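Local structure of DsrH (Allochromatium vinosum, 2HY5) at residues Ala86-Val89 and Asp90-Glu94; Gly36-Ala39 and Ala40-Gly43; Tyr60-Gly63 and Pro64-Lys67. The protein is a subunit of the DsrEFH complex, assembled with DsrE and DsrF, and probably takes part in sulfur transfer during intracellular sulfur oxidation. All blocks are in the same frame, centred on the assembly; numbering follows the deposited sequence.

Interaction 1 of 3, residues Ala86-Val89 and Asp90-Glu94; sequences AGFV and DLTTE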
ATOM      1  N   ALA C  86      -2.740  25.038  -5.656  1.00  9.14           N
ATOM      2  CA  ALA C  86      -1.856  26.152  -5.970  1.00  8.54           C
ATOM      3  C   ALA C  86      -1.067  26.508  -4.707  1.00  9.44           C
ATOM      4  O   ALA C  86       0.113  26.835  -4.781  1.00  7.15           O
ATOM      5  CB  ALA C  86      -2.669  27.357  -6.454  1.00 12.94           C
ATOM      6  N   GLY C  87      -1.725  26.428  -3.550  1.00 10.23           N
ATOM      7  CA  GLY C  87      -1.058  26.720  -2.293  1.00  9.74           C
ATOM      8  C   GLY C  87      -0.003  25.675  -1.973  1.00  9.30           C
ATOM      9  O   GLY C  87       1.037  25.979  -1.391  1.00 10.08           O
ATOM     10  N   PHE C  88      -0.291  24.432  -2.353  1.00  8.40           N
ATOM     11  CA  PHE C  88       0.607  23.297  -2.152  1.00  8.51           C
ATOM     12  C   PHE C  88       1.884  23.605  -2.935  1.00  7.12           C
ATOM     13  O   PHE C  88       2.997  23.476  -2.426  1.00  7.11           O
ATOM     14  CB  PHE C  88      -0.101  22.037  -2.682  1.00 10.02           C
ATOM     15  CG  PHE C  88       0.635  20.734  -2.453  1.00  8.85           C
ATOM     16  CD1 PHE C  88      -0.017  19.530  -2.703  1.00  9.68           C
ATOM     17  CD2 PHE C  88       1.968  20.698  -2.047  1.00  8.82           C
ATOM     18  CE1 PHE C  88       0.643  18.311  -2.556  1.00  8.39           C
ATOM     19  CE2 PHE C  88       2.636  19.485  -1.898  1.00 10.85           C
ATOM     20  CZ  PHE C  88       1.972  18.287  -2.155  1.00  9.33           C
ATOM     21  N   VAL C  89       1.713  24.034  -4.180  1.00  4.64           N
ATOM     22  CA  VAL C  89       2.855  24.381  -5.016  1.00  5.40           C
ATOM     23  C   VAL C  89       3.669  25.517  -4.388  1.00  5.55           C
ATOM     24  O   VAL C  89       4.897  25.449  -4.349  1.00  7.66           O
ATOM     25  CB  VAL C  89       2.403  24.807  -6.427  1.00  6.07           C
ATOM     26  CG1 VAL C  89       3.585  25.386  -7.206  1.00  8.58           C
ATOM     27  CG2 VAL C  89       1.835  23.608  -7.163  1.00  6.62           C
ATOM     28  N   ASP C  90       3.001  26.562  -3.903  1.00  9.21           N
ATOM     29  CA  ASP C  90       3.722  27.674  -3.288  1.00 10.88           C
ATOM     30  C   ASP C  90       4.516  27.224  -2.065  1.00 10.85           C
ATOM     31  O   ASP C  90       5.595  27.747  -1.798  1.00 13.60           O
ATOM     32  CB  ASP C  90       2.765  28.802  -2.890  1.00 16.07           C
ATOM     33  CG  ASP C  90       2.243  29.572  -4.085  1.00 16.82           C
ATOM     34  OD1 ASP C  90       2.960  29.653  -5.104  1.00 19.71           O
ATOM     35  OD2 ASP C  90       1.122  30.111  -4.000  1.00 22.52           O
ATOM     36  N   LEU C  91       3.981  26.267  -1.314  1.00 10.89           N
ATOM     37  CA  LEU C  91       4.690  25.769  -0.144  1.00 10.89           C
ATOM     38  C   LEU C  91       5.999  25.086  -0.537  1.00 10.91           C
ATOM     39  O   LEU C  91       7.011  25.235   0.148  1.00 10.22           O
ATOM     40  CB  LEU C  91       3.819  24.785   0.646  1.00 13.81           C
ATOM     41  CG  LEU C  91       2.697  25.391   1.496  1.00 16.53           C
ATOM     42  CD1 LEU C  91       1.867  24.279   2.122  1.00 16.60           C
ATOM     43  CD2 LEU C  91       3.297  26.283   2.577  1.00 17.11           C
ATOM     44  N   THR C  92       5.990  24.337  -1.638  1.00  9.00           N
ATOM     45  CA  THR C  92       7.206  23.647  -2.065  1.00  8.63           C
ATOM     46  C   THR C  92       8.284  24.615  -2.536  1.00  9.04           C
ATOM     47  O   THR C  92       9.474  24.315  -2.425  1.00  8.94           O
ATOM     48  CB  THR C  92       6.940  22.637  -3.209  1.00  8.02           C
ATOM     49  OG1 THR C  92       6.492  23.338  -4.375  1.00  9.70           O
ATOM     50  CG2 THR C  92       5.890  21.615  -2.784  1.00  8.01           C
ATOM     51  N   THR C  93       7.879  25.770  -3.064  1.00 11.95           N
ATOM     52  CA  THR C  93       8.853  26.752  -3.536  1.00 13.32           C
ATOM     53  C   THR C  93       9.296  27.708  -2.432  1.00 14.43           C
ATOM     54  O   THR C  93      10.416  28.224  -2.465  1.00 14.47           O
ATOM     55  CB  THR C  93       8.315  27.575  -4.734  1.00 14.01           C
ATOM     56  OG1 THR C  93       7.128  28.279  -4.355  1.00 15.29           O
ATOM     57  CG2 THR C  93       7.999  26.660  -5.903  1.00 14.51           C
ATOM     58  N   GLU C  94       8.423  27.951  -1.459  1.00 14.70           N
ATOM     59  CA  GLU C  94       8.762  28.831  -0.343  1.00 15.96           C
ATOM     60  C   GLU C  94       9.772  28.119   0.552  1.00 16.87           C
ATOM     61  O   GLU C  94      10.737  28.727   1.020  1.00 17.21           O
ATOM     62  CB  GLU C  94       7.504  29.192   0.453  1.00 22.20           C
ATOM     63  CG  GLU C  94       6.548  30.108  -0.306  1.00 26.63           C
ATOM     64  CD  GLU C  94       5.171  30.198   0.333  1.00 28.59           C
ATOM     65  OE1 GLU C  94       4.339  30.992  -0.153  1.00 31.01           O
ATOM     66  OE2 GLU C  94       4.913  29.468   1.314  1.00 31.94           O
TER

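Interaction 2 of 3, residues Gly36-Ala39 and Ala40-Gly43; sequences GIYA and ALAG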
ATOM      1  N   GLY C  36      -3.974  11.927   4.808  1.00  6.63           N
ATOM      2  CA  GLY C  36      -3.335  12.606   5.923  1.00  7.42           C
ATOM      3  C   GLY C  36      -4.247  13.680   6.502  1.00  6.85           C
ATOM      4  O   GLY C  36      -4.063  14.120   7.642  1.00  7.12           O
ATOM      5  N   ILE C  37      -5.229  14.099   5.703  1.00  4.71           N
ATOM      6  CA  ILE C  37      -6.210  15.129   6.071  1.00  7.25           C
ATOM      7  C   ILE C  37      -6.934  14.871   7.393  1.00  6.36           C
ATOM      8  O   ILE C  37      -7.260  15.800   8.129  1.00  5.37           O
ATOM      9  CB  ILE C  37      -7.268  15.272   4.940  1.00 18.17           C
ATOM     10  CG1 ILE C  37      -7.020  16.562   4.171  1.00 23.85           C
ATOM     11  CG2 ILE C  37      -8.690  15.183   5.487  1.00 25.19           C
ATOM     12  CD1 ILE C  37      -5.741  16.557   3.413  1.00 23.37           C
ATOM     13  N   TYR C  38      -7.188  13.604   7.686  1.00  7.03           N
ATOM     14  CA  TYR C  38      -7.908  13.256   8.902  1.00  7.37           C
ATOM     15  C   TYR C  38      -7.217  13.739  10.178  1.00  7.20           C
ATOM     16  O   TYR C  38      -7.874  13.996  11.184  1.00  8.74           O
ATOM     17  CB  TYR C  38      -8.128  11.745   8.946  1.00  7.51           C
ATOM     18  CG  TYR C  38      -9.005  11.253   7.813  1.00  7.18           C
ATOM     19  CD1 TYR C  38      -8.510  10.369   6.853  1.00  7.68           C
ATOM     20  CD2 TYR C  38     -10.332  11.663   7.709  1.00  5.73           C
ATOM     21  CE1 TYR C  38      -9.315   9.906   5.820  1.00  7.75           C
ATOM     22  CE2 TYR C  38     -11.152  11.201   6.679  1.00  6.99           C
ATOM     23  CZ  TYR C  38     -10.633  10.321   5.736  1.00  4.27           C
ATOM     24  OH  TYR C  38     -11.429   9.838   4.721  1.00  5.66           O
ATOM     25  N   ALA C  39      -5.897  13.868  10.130  1.00  8.16           N
ATOM     26  CA  ALA C  39      -5.147  14.330  11.290  1.00  7.58           C
ATOM     27  C   ALA C  39      -5.442  15.797  11.612  1.00  8.90           C
ATOM     28  O   ALA C  39      -5.229  16.241  12.733  1.00 10.42           O
ATOM     29  CB  ALA C  39      -3.651  14.143  11.050  1.00  8.08           C
ATOM     30  N   ALA C  40      -5.939  16.543  10.632  1.00  7.57           N
ATOM     31  CA  ALA C  40      -6.226  17.962  10.841  1.00  7.73           C
ATOM     32  C   ALA C  40      -7.593  18.241  11.460  1.00  9.61           C
ATOM     33  O   ALA C  40      -7.909  19.385  11.793  1.00 10.30           O
ATOM     34  CB  ALA C  40      -6.097  18.706   9.515  1.00  6.03           C
ATOM     35  N   LEU C  41      -8.397  17.199  11.628  1.00 10.19           N
ATOM     36  CA  LEU C  41      -9.741  17.356  12.173  1.00 11.29           C
ATOM     37  C   LEU C  41      -9.820  17.478  13.695  1.00 11.74           C
ATOM     38  O   LEU C  41      -9.201  16.712  14.433  1.00 11.85           O
ATOM     39  CB  LEU C  41     -10.612  16.195  11.703  1.00 10.32           C
ATOM     40  CG  LEU C  41     -10.648  16.025  10.182  1.00 12.36           C
ATOM     41  CD1 LEU C  41     -11.541  14.848   9.832  1.00 12.67           C
ATOM     42  CD2 LEU C  41     -11.158  17.304   9.525  1.00 13.53           C
ATOM     43  N   ALA C  42     -10.591  18.452  14.159  1.00 13.95           N
ATOM     44  CA  ALA C  42     -10.753  18.660  15.589  1.00 13.83           C
ATOM     45  C   ALA C  42     -11.524  17.486  16.186  1.00 14.31           C
ATOM     46  O   ALA C  42     -12.369  16.888  15.522  1.00 16.41           O
ATOM     47  CB  ALA C  42     -11.505  19.960  15.845  1.00 19.61           C
ATOM     48  N   GLY C  43     -11.207  17.149  17.430  1.00 14.35           N
ATOM     49  CA  GLY C  43     -11.907  16.074  18.112  1.00 15.54           C
ATOM     50  C   GLY C  43     -11.402  14.647  17.994  1.00 15.78           C
ATOM     51  O   GLY C  43     -11.960  13.753  18.633  1.00 15.76           O
TER
HETATM   52  O   HOH W   1      -6.850  15.517  14.770  1.00 14.94           O

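Interaction 3 of 3, residues Tyr60-Gly63 and Pro64-Lys67; sequences YVLG and PDLK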
ATOM      1  N   TYR C  60      -0.382  22.774   7.493  1.00  6.12           N
ATOM      2  CA  TYR C  60      -1.296  23.069   6.395  1.00  5.24           C
ATOM      3  C   TYR C  60      -2.052  21.802   6.034  1.00  5.77           C
ATOM      4  O   TYR C  60      -1.550  20.698   6.236  1.00  6.09           O
ATOM      5  CB  TYR C  60      -0.527  23.534   5.158  1.00  6.14           C
ATOM      6  CG  TYR C  60       0.333  24.748   5.381  1.00  8.35           C
ATOM      7  CD1 TYR C  60       1.576  24.642   6.007  1.00 10.42           C
ATOM      8  CD2 TYR C  60      -0.104  26.010   4.988  1.00  9.48           C
ATOM      9  CE1 TYR C  60       2.362  25.770   6.233  1.00 11.62           C
ATOM     10  CE2 TYR C  60       0.675  27.145   5.212  1.00 12.33           C
ATOM     11  CZ  TYR C  60       1.903  27.016   5.835  1.00 12.35           C
ATOM     12  OH  TYR C  60       2.659  28.140   6.079  1.00 12.82           O
ATOM     13  N   VAL C  61      -3.255  21.967   5.501  1.00  5.16           N
ATOM     14  CA  VAL C  61      -4.063  20.828   5.095  1.00  6.05           C
ATOM     15  C   VAL C  61      -4.622  21.139   3.713  1.00  6.09           C
ATOM     16  O   VAL C  61      -5.005  22.274   3.442  1.00  6.50           O
ATOM     17  CB  VAL C  61      -5.214  20.572   6.106  1.00  9.24           C
ATOM     18  CG1 VAL C  61      -6.150  21.767   6.169  1.00  9.49           C
ATOM     19  CG2 VAL C  61      -5.976  19.319   5.719  1.00 11.07           C
ATOM     20  N   LEU C  62      -4.656  20.140   2.834  1.00  6.59           N
ATOM     21  CA  LEU C  62      -5.152  20.357   1.478  1.00  7.66           C
ATOM     22  C   LEU C  62      -6.679  20.353   1.430  1.00  9.04           C
ATOM     23  O   LEU C  62      -7.320  19.322   1.625  1.00  7.11           O
ATOM     24  CB  LEU C  62      -4.576  19.292   0.534  1.00  7.40           C
ATOM     25  CG  LEU C  62      -4.798  19.523  -0.963  1.00  6.56           C
ATOM     26  CD1 LEU C  62      -4.107  20.806  -1.421  1.00  5.40           C
ATOM     27  CD2 LEU C  62      -4.249  18.332  -1.724  1.00  6.90           C
ATOM     28  N   GLY C  63      -7.248  21.529   1.170  1.00  7.99           N
ATOM     29  CA  GLY C  63      -8.691  21.691   1.112  1.00 10.04           C
ATOM     30  C   GLY C  63      -9.430  20.728   0.201  1.00 11.17           C
ATOM     31  O   GLY C  63     -10.480  20.211   0.583  1.00 13.21           O
ATOM     32  N   PRO C  64      -8.928  20.483  -1.019  1.00 12.21           N
ATOM     33  CA  PRO C  64      -9.595  19.558  -1.939  1.00 11.16           C
ATOM     34  C   PRO C  64      -9.779  18.163  -1.336  1.00 10.27           C
ATOM     35  O   PRO C  64     -10.836  17.550  -1.499  1.00  9.75           O
ATOM     36  CB  PRO C  64      -8.674  19.564  -3.152  1.00 13.81           C
ATOM     37  CG  PRO C  64      -8.186  20.978  -3.173  1.00 13.75           C
ATOM     38  CD  PRO C  64      -7.849  21.214  -1.712  1.00 15.19           C
ATOM     39  N   ASP C  65      -8.755  17.656  -0.650  1.00  8.16           N
ATOM     40  CA  ASP C  65      -8.861  16.339  -0.029  1.00  8.17           C
ATOM     41  C   ASP C  65      -9.788  16.395   1.185  1.00  7.34           C
ATOM     42  O   ASP C  65     -10.528  15.449   1.457  1.00  6.31           O
ATOM     43  CB  ASP C  65      -7.475  15.801   0.357  1.00  8.80           C
ATOM     44  CG  ASP C  65      -6.758  15.146  -0.821  1.00 10.12           C
ATOM     45  OD1 ASP C  65      -7.406  14.343  -1.530  1.00 10.15           O
ATOM     46  OD2 ASP C  65      -5.552  15.409  -1.034  1.00  9.99           O
ATOM     47  N   LEU C  66      -9.755  17.510   1.909  1.00  5.88           N
ATOM     48  CA  LEU C  66     -10.627  17.679   3.068  1.00  8.79           C
ATOM     49  C   LEU C  66     -12.078  17.594   2.628  1.00  8.29           C
ATOM     50  O   LEU C  66     -12.870  16.837   3.190  1.00  8.41           O
ATOM     51  CB  LEU C  66     -10.401  19.050   3.715  1.00 15.81           C
ATOM     52  CG  LEU C  66      -9.527  19.188   4.958  1.00 20.72           C
ATOM     53  CD1 LEU C  66      -9.324  20.669   5.244  1.00 21.14           C
ATOM     54  CD2 LEU C  66     -10.188  18.493   6.149  1.00 18.18           C
ATOM     55  N   LYS C  67     -12.421  18.389   1.616  1.00  9.15           N
ATOM     56  CA  LYS C  67     -13.784  18.440   1.100  1.00 10.17           C
ATOM     57  C   LYS C  67     -14.235  17.114   0.502  1.00  9.49           C
ATOM     58  O   LYS C  67     -15.383  16.708   0.667  1.00  8.98           O
ATOM     59  CB  LYS C  67     -13.912  19.525   0.022  1.00 20.35           C
ATOM     60  CG  LYS C  67     -13.377  20.897   0.381  1.00 27.90           C
ATOM     61  CD  LYS C  67     -13.430  21.797  -0.850  1.00 31.72           C
ATOM     62  CE  LYS C  67     -12.452  22.966  -0.772  1.00 35.08           C
ATOM     63  NZ  LYS C  67     -12.713  23.879   0.374  1.00 37.22           N
TER

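Interaction 1 of 3, residues Ala86-Val89 and Asp90-Glu94
The carbonyl oxygen of V89 is gripped by two groups of the following turn. T92 OG1 donates to V89 O at 2.6 Å, the shortest polar bond of this contact, and T93 N reaches the same V89 O at 3.3 Å. The two donors come from different directions: the amide lies in the carbonyl plane with a C=O...N angle of 157°, whereas the hydroxyl arrives more obliquely, at 130° and tilted somewhat out of that plane. What brings the hydroxyl there is the first torsion of T92 (chi1 64°), which sets OG1 between its own backbone N and carbonyl carbon, within reach of the preceding turn. A buried threonine hydroxyl is thereby satisfied within its own helix, a familiar i to i-3 side-chain bond. The same torsion leaves the methyl CG2 beside the backbone N, near F88 O and the F88 ring, where T92 CG2 lies 4.0 Å from F88 CE2 in an oblique approach. Around these groups the regular i to i+4 ladder continues: D90 N to A86 O and L91 N to G87 O are each 3.0 Å long, and T92 N to F88 O is 3.2 Å. D90 OD1 forms a salt bridge with K30 of the neighbouring DsrE chain. F88 has aromatic neighbours in both chains, meeting F33 of its own chain and F23 of the DsrE chain edge-to-face. Helix 85-94 follows strand 81-83, and D84 OD1 accepts a hydrogen bond from G87 N near its start; L91 and T92 rest on L4 of strand 3-7, while A86, V89, T92 and T93 pack against DsrE.

Interaction 2 of 3, residues Gly36-Ala39 and Ala40-Gly43
This is a buried local turn contact in the loop between strand 29-32 and helix 47-53, where a run of helical backbone angles at 37-39 gives way to extended chain. The evidence is first in the backbone. A40 N donates to I37 O at 2.9 Å and L41 N to Y38 O at 3.3 Å, both i to i+3 bonds. In each the donor stands well above the carbonyl plane, by 52° for A40 and 64° for L41, rather than on a lone pair. Two successive bonds of this span make overlapping turns, and A39 N to G36 O, at 3.1 Å, adds another before them, giving three consecutive i to i+3 bonds. The chain then leaves the turn at L41, whose backbone is extended. A water spans this exit: it donates to A39 O and to L41 O, each at 2.7 Å, linking the carbonyls of A39 and L41 across A40. In the fold, the bend lies just past the end of a strand of a parallel sheet flanked by helices, and I37 lies against V61, L62, D65 and L66. The side chains of Y38 and L41 run side by side, pointing the same way. L41 CD1 meets the ring of Y38 at its edge, near the ring plane, at 4.0 Å from Y38 CD2. With the same first torsion, CG anti to the carbonyl carbon (chi1 -64° in Y38), on residues one turn apart, they run alongside. A40 CB lies 3.4 Å from I37 O. Y38 carries the contact across the subunit boundary, its ring stacking on Y49 of the DsrF chain, whereas L41 packs on L66 and F71 of its own chain.

Interaction 3 of 3, residues Tyr60-Gly63 and Pro64-Lys67
P64 leads the helical segment, its ring carbon CD lying 3.6 Å from L62 CG, the two side chains crossing at about a right angle. D65 follows: its OD2 comes within 3.3 Å of L62 CD2, but the carboxylate has its polar partners outside this turn, OD2 accepting from E34 N and OD1 pairing with R69. L66 then closes the first turn, with L66 N bonded to L62 O at 3.0 Å in the carbonyl plane. L66 CD1 packs on V61 CG1 at 3.5 Å, tighter than usual carbon contact, meeting a valine methyl set between backbone N and carbonyl carbon (chi1 62°). At K67 the amide reaches G63 O at 2.9 Å, nearly straight, and its aliphatic chain folds over that same oxygen. L62, at the N-cap position, also packs on F33 and Y85. Cutting L62 back to an alanine removes CG and both methyls and is likely to open a gap beside P64 CD and those two rings. The turn joins strand 58-62 to helix 63-68 within a beta-alpha-beta unit completed by strand 81-83; Y85 of helix 85-94 packs on P64 and D65 too, and the DsrF chain lies against both.

Interactions 2 and 3 are both buried and share one patch of core: I37 CG1 comes within 3.3 Å of V61 CG2, although their centres lie about 10 Å apart. Interaction 1 is partly buried and stands on the other side of the chain's centre from interaction 2, about 21 Å between centres, yet it meets interaction 3 where L91 CD2 packs 3.6 Å from Y60 CZ. Residues 60-67 therefore touch both of the others. The chemistry follows the setting: a regular helix, packed on DsrE, with an internal hydroxyl-to-carbonyl bond in 86-94, irregular i to i+3 turns with a water in 36-43, and a strand-to-helix start in 60-67.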